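Local coordinates for putative methyl-accepting chemotaxis signal transduction protein (Campylobacter jejuni subsp. jejuni serotype O:2, PDB 4XMR) that probably senses amino acids such as isoleucine through a tandem PAS-type sensory domain and passes the signal across the membrane to steer chemotaxis, at residues N214-Y219 with E225-C230; F178-K183 with I199-V204; L91-S96 with K100-R105; E44-N49 with K70-S75. All blocks are in the same frame, centred on the assembly; numbering follows the deposited sequence.

The four contacts fall into two pairs at opposite sides of the chain's centre. Interactions 1 and 2 touch and share the five-stranded sheet: interaction 1 is its outer hairpin, held by backbone bonds with partly exposed flanks, while interaction 2 is a buried contact between an inner strand and helix 202-211, held by aromatic and apolar packing across the segments. Interactions 3 and 4, with centres about 14 Å apart, belong to the ligand-binding half. Interaction 3 is a hairpin at the rim of the six-stranded sheet, irregular and bridged by waters; interaction 4 is a single buried hydrogen bond between two helices. A sulfate and the Ser93-Arg73 pair tie these two together.

Interaction 1 (N214-Y219 with E225-C230); sequences NNFFSY and ERLGAC
This contact is an antiparallel beta hairpin, 217-221 with 224-233, at the outer edge of the five-stranded sheet in the half of the chain that lacks the isoleucine. Phe217 and Gly228 form a hydrogen-bonded pair, with Phe217 N to Gly228 O at 2.8 Å and a return bond from Gly228 N. Tyr219 and Arg226 repeat the pattern, while Ser218 and Leu227 make the non-hydrogen-bonded pair between them. Beyond the regular pairing, water 1 joins Asn215 O to Cys230 N, and Asn214 N reaches Cys230 O directly.

The Phe216 ring takes the Ala229 methyl over its face, CB lying 3.8 Å from the ring centroid, and Leu227 CD2, from the sheet face shared with Ser218, meets its CD1. On the sheet face of Phe217, Tyr219 and Arg226, Phe217 has CG between its backbone N and carbonyl carbon (chi1 51°), which folds the ring back over the neighbouring strand: Gly228 O sits 3.3 Å above the ring plane, over its centre, and Cys230 SG comes to the ring edge, 4.1 Å from CZ. That sulfur is bonded to Cys239 on the adjoining strand. Tyr219 and Arg226 run side by side, with Arg226 CB over the phenol face, 3.9 Å from the centroid. Arg226 NE donates to Tyr219 OH at 2.9 Å, 8° out of the guanidinium plane, while NH1 pairs with Glu224 and NH2 with Thr241.

With three nitrogens engaged, the guanidinium is fixed in rotation, and its charge would probably polarise the phenol oxygen that accepts from it.

Interaction 2 (F178-K183 with I199-V204); sequences FLFDQK and IDHSPV
Phe180 and His201 form the tight part of this buried contact, an offset edge-to-face pair in which the phenyl edge is directed at the imidazole face. The ring planes stand at 85° and the centroids are 5.2 Å apart. The closest approach is Phe180 CE1 to His201 CB, 3.6 Å, with CB near the plane of the phenyl ring; CE1 and CZ also lie against His201 CG and ND1. Phe180 CG lies opposite its carbonyl carbon (chi1 -65°), and the ring extends from the strand toward the start of helix 202-211.

On the imidazole face opposite the phenyl edge, Ile199 CG2 lies 3.5 Å above the plane, and NE2 is hydrogen-bonded to Leu194 O, which restricts the ring's rotation. Val204, in the first turn of the helix, places CG1 3.9 Å from Phe180 CZ. The same methyl is only loosely against Phe178, at 4.4 Å from CE2 and near that ring's plane.

Toward solvent the two segments part. Exposed Asp200 and Ser202 serve the helix start instead: Asp200 OD1 accepts from Ser202 N at 3.1 Å. At the strand end, Asp181 OD1 accepts from Lys183 N in an Asx turn.

Phe178 and Phe180, two apart on strand 177-180, both direct their CB bonds toward the helix segment, the arrangement of a helix packed over an antiparallel sheet, as in PAS-like sensor domains.

Interaction 3 (L91-S96 with K100-R105); sequences LLSQKS and KMPELR. With SO4 (sulfate ion), chain F.
The flat group nearest to this contact, the Arg105 guanidinium, has Leu92 CD2 approaching obliquely, over neither a face nor an edge, across this edge hairpin of the six-stranded sheet, 90-94 with 103-105. Arg105 NH1 reaches Gln94 OE1 through water 4, and NH2 pairs with Asp107, so the guanidinium is tied on two nitrogens.

The strands pair imperfectly. Leu92 N donates to Glu103 O at 3.0 Å, but the return path from Glu103 N to Leu92 O passes through water 3. The short strand axes run at 116° to one another, far from antiparallel alignment, and a water takes the place of the second bond.

Pro102 packs beside it. Its CG lies 3.7 Å from Ser93 CB, and its CB packs against Leu91 CD1 at 3.9 Å as the two side chains pass at a slant. Leu91 CG is anti to the backbone N (chi1 -178°), which carries the methyl toward Pro102 and the carbonyl beyond it. Leu104, the non-hydrogen-bonded partner of Leu91, closes with CD2 on Leu91 CB.

On the other sheet face, Leu92 comes about 5 Å from the bound isoleucine, placing the hairpin beside the ligand pocket of this sensor domain. Ser93 OG is hydrogen-bonded to Arg73 NE on helix 58-76. Further along the segment, Ser96 N donates to sulfate O4 at 3.0 Å, nearly straight at 175°.

Interaction 4 (E44-N49 with K70-S75); sequences EKDIAN and KYYRHS. With SO4 (sulfate ion), chain F.
Asp46 and Tyr72 meet through one short hydrogen bond between helices 9-48 and 58-76, and it is the whole of their contact. From Tyr72 CB, the side chain leaves its helix toward the other, with chi1 at -93°, away from the usual staggered positions. The ring follows, touching Ala42 and Leu43 and in edge-to-face contact with Phe39, all on helix 9-48. Further out, CE1 and CZ each come 3.5 Å from Asp46 OD2, which lies near the ring plane at its edge. At the tip, OH donates to OD2 at 2.7 Å, arriving on the anti side, 27° out of the carboxylate plane. Carboxylate and phenol planes are 76° apart.

This buried oxygen has a second partner: OD2 is hydrogen-bonded to His74 ND1 of the second subunit, and the reciprocal bond joins His74 here to Asp46 there.

The opposite nitrogen of His74 serves the sulfate, probably from the crystallisation liquor: NE2 donates to O1 at 2.8 Å. Held between carboxylate and sulfate, the imidazole would probably favour its charged form. Arg73 grips the same ion, which segment 91-96 also shares, with both terminal nitrogens, NH1 to O3 and NH2 to O1. Bending at chi3 turns the guanidinium edge toward the ion.

His74 therefore links the anion to the subunit interface, and the Asp46-Tyr72 bond belongs to a symmetric dimer contact between helices of the sensory region of this chemoreceptor.

Interaction 1 (N214-Y219 with E225-C230)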
# COMPACT_ATOMS: atom_id res chain seq x y z
N ASN B 214 -7.31 0.74 22.69
CA ASN B 214 -7.71 2.12 22.40
C ASN B 214 -8.07 2.99 23.58
O ASN B 214 -8.49 4.14 23.41
CB ASN B 214 -8.81 2.18 21.34
CG ASN B 214 -8.25 2.15 19.95
OD1 ASN B 214 -7.63 3.11 19.50
ND2 ASN B 214 -8.44 1.03 19.26
N ASN B 215 -7.89 2.46 24.78
CA ASN B 215 -8.19 3.20 26.00
C ASN B 215 -6.95 3.95 26.46
O ASN B 215 -5.90 3.35 26.67
CB ASN B 215 -8.69 2.26 27.09
CG ASN B 215 -9.97 1.55 26.70
OD1 ASN B 215 -10.88 2.16 26.15
ND2 ASN B 215 -10.03 0.25 26.98
N PHE B 216 -7.06 5.26 26.61
CA PHE B 216 -5.89 6.05 26.99
C PHE B 216 -5.49 5.85 28.44
O PHE B 216 -6.34 5.74 29.34
CB PHE B 216 -6.11 7.52 26.70
CG PHE B 216 -6.07 7.83 25.25
CD1 PHE B 216 -4.87 8.14 24.62
CD2 PHE B 216 -7.22 7.75 24.48
CE1 PHE B 216 -4.83 8.41 23.26
CE2 PHE B 216 -7.19 8.00 23.13
CZ PHE B 216 -5.99 8.33 22.52
N PHE B 217 -4.19 5.85 28.67
CA PHE B 217 -3.64 5.66 30.00
C PHE B 217 -2.45 6.58 30.25
O PHE B 217 -1.76 6.98 29.31
CB PHE B 217 -3.21 4.21 30.20
CG PHE B 217 -2.32 3.68 29.11
CD1 PHE B 217 -0.96 4.00 29.07
CD2 PHE B 217 -2.83 2.85 28.13
CE1 PHE B 217 -0.14 3.50 28.06
CE2 PHE B 217 -2.02 2.34 27.11
CZ PHE B 217 -0.68 2.67 27.08
N SER B 218 -2.22 6.88 31.52
CA SER B 218 -1.02 7.60 31.93
C SER B 218 0.07 6.60 32.30
O SER B 218 -0.21 5.51 32.81
CB SER B 218 -1.32 8.51 33.12
OG SER B 218 -2.21 9.55 32.74
N TYR B 219 1.31 6.97 32.02
CA TYR B 219 2.45 6.18 32.44
C TYR B 219 3.66 7.10 32.52
O TYR B 219 3.59 8.25 32.09
CB TYR B 219 2.70 4.99 31.49
CG TYR B 219 3.32 5.37 30.16
CD1 TYR B 219 2.54 5.90 29.13
CD2 TYR B 219 4.68 5.20 29.93
CE1 TYR B 219 3.11 6.24 27.91
CE2 TYR B 219 5.25 5.54 28.71
CZ TYR B 219 4.46 6.06 27.71
OH TYR B 219 5.02 6.40 26.51
N GLU B 225 5.95 12.20 32.76
CA GLU B 225 4.57 11.73 32.59
C GLU B 225 4.19 11.72 31.13
O GLU B 225 4.47 12.67 30.40
CB GLU B 225 3.59 12.61 33.37
CG GLU B 225 3.65 12.45 34.87
CD GLU B 225 3.23 11.06 35.33
OE1 GLU B 225 2.45 10.40 34.61
OE2 GLU B 225 3.68 10.64 36.42
N ARG B 226 3.54 10.64 30.70
CA ARG B 226 3.13 10.48 29.31
C ARG B 226 1.71 9.93 29.24
O ARG B 226 1.16 9.45 30.24
CB ARG B 226 4.10 9.55 28.57
CG ARG B 226 5.55 10.05 28.55
CD ARG B 226 6.48 9.18 27.71
NE ARG B 226 6.06 9.15 26.31
CZ ARG B 226 6.33 10.10 25.40
NH1 ARG B 226 7.04 11.17 25.73
NH2 ARG B 226 5.88 9.96 24.16
N LEU B 227 1.12 10.02 28.06
CA LEU B 227 -0.20 9.47 27.80
C LEU B 227 -0.08 8.55 26.59
O LEU B 227 0.57 8.90 25.59
CB LEU B 227 -1.21 10.57 27.50
CG LEU B 227 -2.67 10.08 27.51
CD1 LEU B 227 -3.17 9.87 28.94
CD2 LEU B 227 -3.56 11.06 26.77
N GLY B 228 -0.71 7.40 26.66
CA GLY B 228 -0.62 6.45 25.57
C GLY B 228 -1.91 5.69 25.34
O GLY B 228 -2.79 5.67 26.20
N ALA B 229 -2.01 5.07 24.17
CA ALA B 229 -3.05 4.09 23.91
C ALA B 229 -2.46 3.06 22.98
O ALA B 229 -1.63 3.38 22.11
CB ALA B 229 -4.26 4.75 23.26
N CYS B 230 -2.86 1.81 23.14
CA CYS B 230 -2.41 0.75 22.26
C CYS B 230 -3.58 -0.11 21.82
O CYS B 230 -4.66 -0.09 22.43
CB CYS B 230 -1.39 -0.16 22.95
SG CYS B 230 0.07 0.63 23.65
O HOH W 1 -4.71 1.30 25.35
O HOH W 2 -0.47 11.39 31.50

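Interaction 2 (F178-K183 with I199-V204)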
# COMPACT_ATOMS: atom_id res chain seq x y z
N PHE B 178 4.14 3.28 17.09
CA PHE B 178 5.12 2.21 17.07
C PHE B 178 4.44 0.86 17.23
O PHE B 178 3.27 0.79 17.59
CB PHE B 178 6.25 2.44 18.09
CG PHE B 178 5.79 2.78 19.49
CD1 PHE B 178 5.45 4.09 19.82
CD2 PHE B 178 5.76 1.82 20.49
CE1 PHE B 178 5.05 4.42 21.11
CE2 PHE B 178 5.35 2.15 21.79
CZ PHE B 178 5.00 3.45 22.09
N LEU B 179 5.16 -0.21 16.90
CA LEU B 179 4.65 -1.57 16.93
C LEU B 179 5.52 -2.46 17.78
O LEU B 179 6.75 -2.40 17.68
CB LEU B 179 4.63 -2.18 15.53
CG LEU B 179 3.79 -1.58 14.42
CD1 LEU B 179 3.94 -2.46 13.18
CD2 LEU B 179 2.33 -1.46 14.84
N PHE B 180 4.89 -3.32 18.58
CA PHE B 180 5.57 -4.43 19.23
C PHE B 180 5.20 -5.72 18.54
O PHE B 180 4.08 -5.87 18.04
CB PHE B 180 5.14 -4.55 20.70
CG PHE B 180 5.54 -3.38 21.54
CD1 PHE B 180 6.80 -3.35 22.13
CD2 PHE B 180 4.66 -2.34 21.77
CE1 PHE B 180 7.18 -2.28 22.91
CE2 PHE B 180 5.03 -1.27 22.56
CZ PHE B 180 6.29 -1.25 23.14
N ASP B 181 6.13 -6.67 18.51
CA ASP B 181 5.83 -7.98 17.96
C ASP B 181 5.11 -8.86 18.97
O ASP B 181 4.75 -8.42 20.06
CB ASP B 181 7.08 -8.65 17.38
CG ASP B 181 8.13 -8.97 18.44
OD1 ASP B 181 7.81 -9.05 19.65
OD2 ASP B 181 9.30 -9.17 18.05
N GLN B 182 4.91 -10.12 18.59
CA GLN B 182 4.15 -11.07 19.38
C GLN B 182 4.80 -11.39 20.72
O GLN B 182 4.13 -11.86 21.64
CB GLN B 182 3.93 -12.35 18.57
CG GLN B 182 5.20 -13.10 18.16
CD GLN B 182 6.06 -12.37 17.12
OE1 GLN B 182 5.56 -11.64 16.25
NE2 GLN B 182 7.38 -12.55 17.22
N LYS B 183 6.10 -11.14 20.84
CA LYS B 183 6.82 -11.37 22.08
C LYS B 183 6.98 -10.08 22.88
O LYS B 183 7.79 -10.01 23.82
CB LYS B 183 8.18 -12.01 21.81
CG LYS B 183 8.07 -13.39 21.18
CD LYS B 183 7.14 -14.28 21.99
CE LYS B 183 6.73 -15.53 21.22
NZ LYS B 183 7.86 -16.48 21.04
N ILE B 199 16.13 1.42 25.12
CA ILE B 199 14.86 2.05 25.46
C ILE B 199 14.00 1.08 26.27
O ILE B 199 13.80 -0.07 25.88
CB ILE B 199 14.07 2.47 24.20
CG1 ILE B 199 14.90 3.41 23.33
CG2 ILE B 199 12.74 3.12 24.59
CD1 ILE B 199 15.21 4.74 23.99
N ASP B 200 13.50 1.56 27.41
CA ASP B 200 12.67 0.75 28.30
C ASP B 200 11.19 0.85 27.92
O ASP B 200 10.55 1.87 28.17
CB ASP B 200 12.88 1.17 29.75
CG ASP B 200 12.11 0.32 30.73
OD1 ASP B 200 11.62 -0.76 30.34
OD2 ASP B 200 12.01 0.72 31.91
N HIS B 201 10.66 -0.23 27.35
CA HIS B 201 9.26 -0.24 26.95
C HIS B 201 8.31 -0.86 27.98
O HIS B 201 7.11 -0.93 27.74
CB HIS B 201 9.11 -0.95 25.61
CG HIS B 201 9.76 -0.22 24.47
ND1 HIS B 201 9.24 0.95 23.96
CD2 HIS B 201 10.87 -0.49 23.76
CE1 HIS B 201 10.01 1.37 22.97
NE2 HIS B 201 11.01 0.52 22.83
N SER B 202 8.86 -1.29 29.11
CA SER B 202 8.04 -1.85 30.18
C SER B 202 6.91 -0.92 30.66
O SER B 202 5.77 -1.37 30.80
CB SER B 202 8.92 -2.31 31.36
OG SER B 202 9.77 -3.37 30.97
N PRO B 203 7.21 0.37 30.90
CA PRO B 203 6.11 1.22 31.38
C PRO B 203 4.90 1.28 30.44
O PRO B 203 3.77 1.18 30.92
CB PRO B 203 6.78 2.59 31.52
CG PRO B 203 8.20 2.28 31.81
CD PRO B 203 8.50 1.10 30.93
N VAL B 204 5.12 1.42 29.14
CA VAL B 204 3.97 1.50 28.23
C VAL B 204 3.23 0.16 28.16
O VAL B 204 2.00 0.12 28.18
CB VAL B 204 4.34 2.05 26.83
CG1 VAL B 204 5.17 1.06 26.05
CG2 VAL B 204 3.07 2.45 26.08

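Interaction 3 (L91-S96 with K100-R105)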
# COMPACT_ATOMS: atom_id res chain seq x y z
N LEU B 91 12.67 -24.77 -5.01
CA LEU B 91 12.90 -23.97 -6.19
C LEU B 91 12.86 -22.51 -5.75
O LEU B 91 11.80 -22.01 -5.36
CB LEU B 91 11.85 -24.26 -7.24
CG LEU B 91 12.03 -23.52 -8.56
CD1 LEU B 91 13.32 -23.94 -9.26
CD2 LEU B 91 10.84 -23.74 -9.47
N LEU B 92 14.01 -21.84 -5.81
CA LEU B 92 14.19 -20.53 -5.19
C LEU B 92 14.46 -19.42 -6.20
O LEU B 92 15.44 -19.49 -6.95
CB LEU B 92 15.33 -20.59 -4.17
CG LEU B 92 15.75 -19.28 -3.50
CD1 LEU B 92 14.59 -18.64 -2.73
CD2 LEU B 92 16.93 -19.53 -2.58
N SER B 93 13.59 -18.42 -6.21
CA SER B 93 13.80 -17.20 -6.98
C SER B 93 14.23 -16.07 -6.03
O SER B 93 13.49 -15.74 -5.08
CB SER B 93 12.53 -16.81 -7.74
OG SER B 93 12.74 -15.64 -8.51
N GLN B 94 15.42 -15.52 -6.27
CA GLN B 94 15.93 -14.38 -5.51
C GLN B 94 16.90 -13.55 -6.37
O GLN B 94 17.36 -14.04 -7.41
CB GLN B 94 16.59 -14.84 -4.21
CG GLN B 94 17.78 -15.76 -4.42
CD GLN B 94 18.56 -16.08 -3.13
OE1 GLN B 94 19.71 -16.49 -3.20
NE2 GLN B 94 17.93 -15.91 -1.98
N LYS B 95 17.21 -12.33 -5.94
CA LYS B 95 18.24 -11.48 -6.57
C LYS B 95 19.56 -12.23 -6.75
O LYS B 95 20.12 -12.73 -5.78
CB LYS B 95 18.49 -10.20 -5.74
CG LYS B 95 19.67 -9.32 -6.21
CD LYS B 95 20.00 -8.20 -5.21
CE LYS B 95 21.10 -7.26 -5.73
NZ LYS B 95 21.45 -6.17 -4.77
N SER B 96 20.03 -12.28 -8.00
CA SER B 96 21.31 -12.88 -8.40
C SER B 96 21.38 -13.02 -9.91
O SER B 96 21.35 -14.14 -10.43
CB SER B 96 21.53 -14.27 -7.78
OG SER B 96 20.38 -15.09 -7.90
N LYS B 100 20.10 -15.27 -13.38
CA LYS B 100 19.82 -16.65 -13.79
C LYS B 100 18.39 -17.05 -13.42
O LYS B 100 17.71 -16.35 -12.66
CB LYS B 100 20.78 -17.62 -13.11
CG LYS B 100 22.07 -16.98 -12.63
CD LYS B 100 22.69 -17.78 -11.49
CE LYS B 100 22.80 -19.25 -11.84
NZ LYS B 100 23.56 -19.46 -13.10
N MET B 101 17.94 -18.18 -13.95
CA MET B 101 16.62 -18.69 -13.61
C MET B 101 16.64 -19.35 -12.23
O MET B 101 17.69 -19.79 -11.76
CB MET B 101 16.13 -19.68 -14.67
CG MET B 101 15.84 -19.04 -16.01
SD MET B 101 14.82 -17.56 -15.84
CE MET B 101 13.20 -18.25 -15.47
N PRO B 102 15.47 -19.41 -11.57
CA PRO B 102 15.40 -20.10 -10.28
C PRO B 102 15.93 -21.52 -10.37
O PRO B 102 15.71 -22.22 -11.37
CB PRO B 102 13.90 -20.12 -9.98
CG PRO B 102 13.39 -18.88 -10.65
CD PRO B 102 14.17 -18.80 -11.93
N GLU B 103 16.66 -21.94 -9.34
CA GLU B 103 17.24 -23.27 -9.30
C GLU B 103 16.79 -23.98 -8.03
O GLU B 103 16.28 -23.36 -7.09
CB GLU B 103 18.77 -23.19 -9.34
CG GLU B 103 19.33 -22.66 -10.64
CD GLU B 103 20.84 -22.55 -10.62
OE1 GLU B 103 21.42 -22.64 -9.52
OE2 GLU B 103 21.44 -22.38 -11.70
N LEU B 104 16.98 -25.30 -8.03
CA LEU B 104 16.68 -26.13 -6.88
C LEU B 104 17.83 -26.09 -5.89
O LEU B 104 18.99 -26.30 -6.26
CB LEU B 104 16.41 -27.58 -7.29
CG LEU B 104 15.10 -27.90 -8.01
CD1 LEU B 104 15.02 -29.38 -8.34
CD2 LEU B 104 13.90 -27.49 -7.17
N ARG B 105 17.51 -25.80 -4.64
CA ARG B 105 18.47 -25.88 -3.55
C ARG B 105 18.10 -27.11 -2.73
O ARG B 105 16.93 -27.34 -2.46
CB ARG B 105 18.38 -24.64 -2.66
CG ARG B 105 18.58 -23.29 -3.36
CD ARG B 105 20.05 -22.95 -3.50
NE ARG B 105 20.83 -23.34 -2.32
CZ ARG B 105 21.12 -22.53 -1.31
NH1 ARG B 105 20.71 -21.27 -1.31
NH2 ARG B 105 21.84 -22.99 -0.29
S SO4 F . 17.13 -10.21 -10.43
O1 SO4 F . 16.19 -11.16 -11.01
O2 SO4 F . 17.41 -9.16 -11.40
O3 SO4 F . 16.55 -9.63 -9.22
O4 SO4 F . 18.36 -10.91 -10.10
O HOH W 3 17.86 -20.38 -7.43
O HOH W 4 20.15 -19.49 -3.50
O HOH W 5 18.27 -14.21 -10.25

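Interaction 4 (E44-N49 with K70-S75)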
# COMPACT_ATOMS: atom_id res chain seq x y z
N GLU B 44 -0.28 -18.77 -6.04
CA GLU B 44 -0.75 -20.14 -5.89
C GLU B 44 -1.64 -20.55 -7.06
O GLU B 44 -1.50 -21.65 -7.61
CB GLU B 44 -1.52 -20.28 -4.58
CG GLU B 44 -2.44 -21.53 -4.49
CD GLU B 44 -3.39 -21.49 -3.31
OE1 GLU B 44 -3.97 -20.41 -3.02
OE2 GLU B 44 -3.57 -22.55 -2.65
N LYS B 45 -2.57 -19.68 -7.42
CA LYS B 45 -3.54 -19.99 -8.47
C LYS B 45 -2.84 -20.17 -9.82
O LYS B 45 -3.17 -21.08 -10.57
CB LYS B 45 -4.63 -18.92 -8.54
CG LYS B 45 -5.77 -19.22 -9.50
CD LYS B 45 -6.83 -18.11 -9.44
CE LYS B 45 -7.94 -18.35 -10.46
NZ LYS B 45 -9.01 -17.32 -10.34
N ASP B 46 -1.86 -19.31 -10.11
CA ASP B 46 -1.14 -19.46 -11.37
C ASP B 46 -0.29 -20.73 -11.39
O ASP B 46 -0.18 -21.39 -12.42
CB ASP B 46 -0.30 -18.21 -11.65
CG ASP B 46 -1.04 -17.20 -12.50
OD1 ASP B 46 -1.88 -17.61 -13.34
OD2 ASP B 46 -0.77 -15.99 -12.35
N ILE B 47 0.31 -21.11 -10.27
CA ILE B 47 1.07 -22.35 -10.24
C ILE B 47 0.15 -23.56 -10.43
O ILE B 47 0.43 -24.45 -11.24
CB ILE B 47 1.89 -22.49 -8.94
CG1 ILE B 47 2.95 -21.38 -8.88
CG2 ILE B 47 2.54 -23.87 -8.86
CD1 ILE B 47 3.63 -21.24 -7.53
N ALA B 48 -0.96 -23.57 -9.69
CA ALA B 48 -1.90 -24.67 -9.76
C ALA B 48 -2.63 -24.75 -11.11
O ALA B 48 -3.21 -25.78 -11.43
CB ALA B 48 -2.88 -24.59 -8.61
N ASN B 49 -2.58 -23.67 -11.88
CA ASN B 49 -3.17 -23.65 -13.22
C ASN B 49 -2.31 -24.37 -14.27
O ASN B 49 -2.77 -24.64 -15.37
CB ASN B 49 -3.42 -22.21 -13.66
CG ASN B 49 -4.17 -22.11 -14.96
OD1 ASN B 49 -5.22 -22.73 -15.13
ND2 ASN B 49 -3.64 -21.34 -15.90
N LYS B 70 9.73 -16.05 -10.66
CA LYS B 70 10.55 -14.89 -10.99
C LYS B 70 9.71 -13.67 -11.35
O LYS B 70 9.96 -12.56 -10.87
CB LYS B 70 11.51 -15.21 -12.13
CG LYS B 70 12.43 -14.04 -12.49
CD LYS B 70 13.37 -14.37 -13.65
CE LYS B 70 12.66 -14.28 -14.99
NZ LYS B 70 13.63 -14.17 -16.13
N TYR B 71 8.72 -13.85 -12.22
CA TYR B 71 7.92 -12.71 -12.65
C TYR B 71 7.13 -12.16 -11.47
O TYR B 71 7.06 -10.95 -11.27
CB TYR B 71 6.99 -13.07 -13.82
CG TYR B 71 7.72 -13.40 -15.10
CD1 TYR B 71 8.76 -12.60 -15.55
CD2 TYR B 71 7.40 -14.54 -15.83
CE1 TYR B 71 9.45 -12.90 -16.74
CE2 TYR B 71 8.07 -14.85 -17.01
CZ TYR B 71 9.09 -14.04 -17.46
OH TYR B 71 9.75 -14.38 -18.64
N TYR B 72 6.58 -13.04 -10.64
CA TYR B 72 5.89 -12.56 -9.45
C TYR B 72 6.84 -11.83 -8.49
O TYR B 72 6.51 -10.77 -7.97
CB TYR B 72 5.17 -13.71 -8.74
CG TYR B 72 3.74 -13.91 -9.16
CD1 TYR B 72 3.41 -14.53 -10.37
CD2 TYR B 72 2.70 -13.50 -8.33
CE1 TYR B 72 2.08 -14.73 -10.74
CE2 TYR B 72 1.38 -13.70 -8.69
CZ TYR B 72 1.07 -14.31 -9.89
OH TYR B 72 -0.26 -14.49 -10.20
N ARG B 73 8.02 -12.40 -8.28
CA ARG B 73 8.99 -11.73 -7.40
C ARG B 73 9.27 -10.31 -7.88
O ARG B 73 9.27 -9.36 -7.10
CB ARG B 73 10.30 -12.50 -7.32
CG ARG B 73 11.34 -11.77 -6.46
CD ARG B 73 12.61 -12.58 -6.18
NE ARG B 73 13.31 -13.04 -7.39
CZ ARG B 73 14.15 -12.30 -8.12
NH1 ARG B 73 14.39 -11.03 -7.82
NH2 ARG B 73 14.73 -12.84 -9.19
N HIS B 74 9.51 -10.17 -9.18
CA HIS B 74 9.78 -8.85 -9.73
C HIS B 74 8.60 -7.92 -9.58
O HIS B 74 8.78 -6.73 -9.33
CB HIS B 74 10.13 -8.95 -11.21
CG HIS B 74 11.47 -9.54 -11.49
ND1 HIS B 74 11.82 -9.99 -12.75
CD2 HIS B 74 12.56 -9.70 -10.71
CE1 HIS B 74 13.06 -10.43 -12.72
NE2 HIS B 74 13.54 -10.27 -11.49
N SER B 75 7.40 -8.44 -9.77
CA SER B 75 6.23 -7.58 -9.78
C SER B 75 6.05 -6.79 -8.48
O SER B 75 5.59 -5.66 -8.51
CB SER B 75 4.97 -8.36 -10.14
OG SER B 75 4.62 -9.20 -9.07
S SO4 F . 17.13 -10.21 -10.43
O1 SO4 F . 16.19 -11.16 -11.01
O2 SO4 F . 17.41 -9.16 -11.40
O3 SO4 F . 16.55 -9.63 -9.22
O4 SO4 F . 18.36 -10.91 -10.10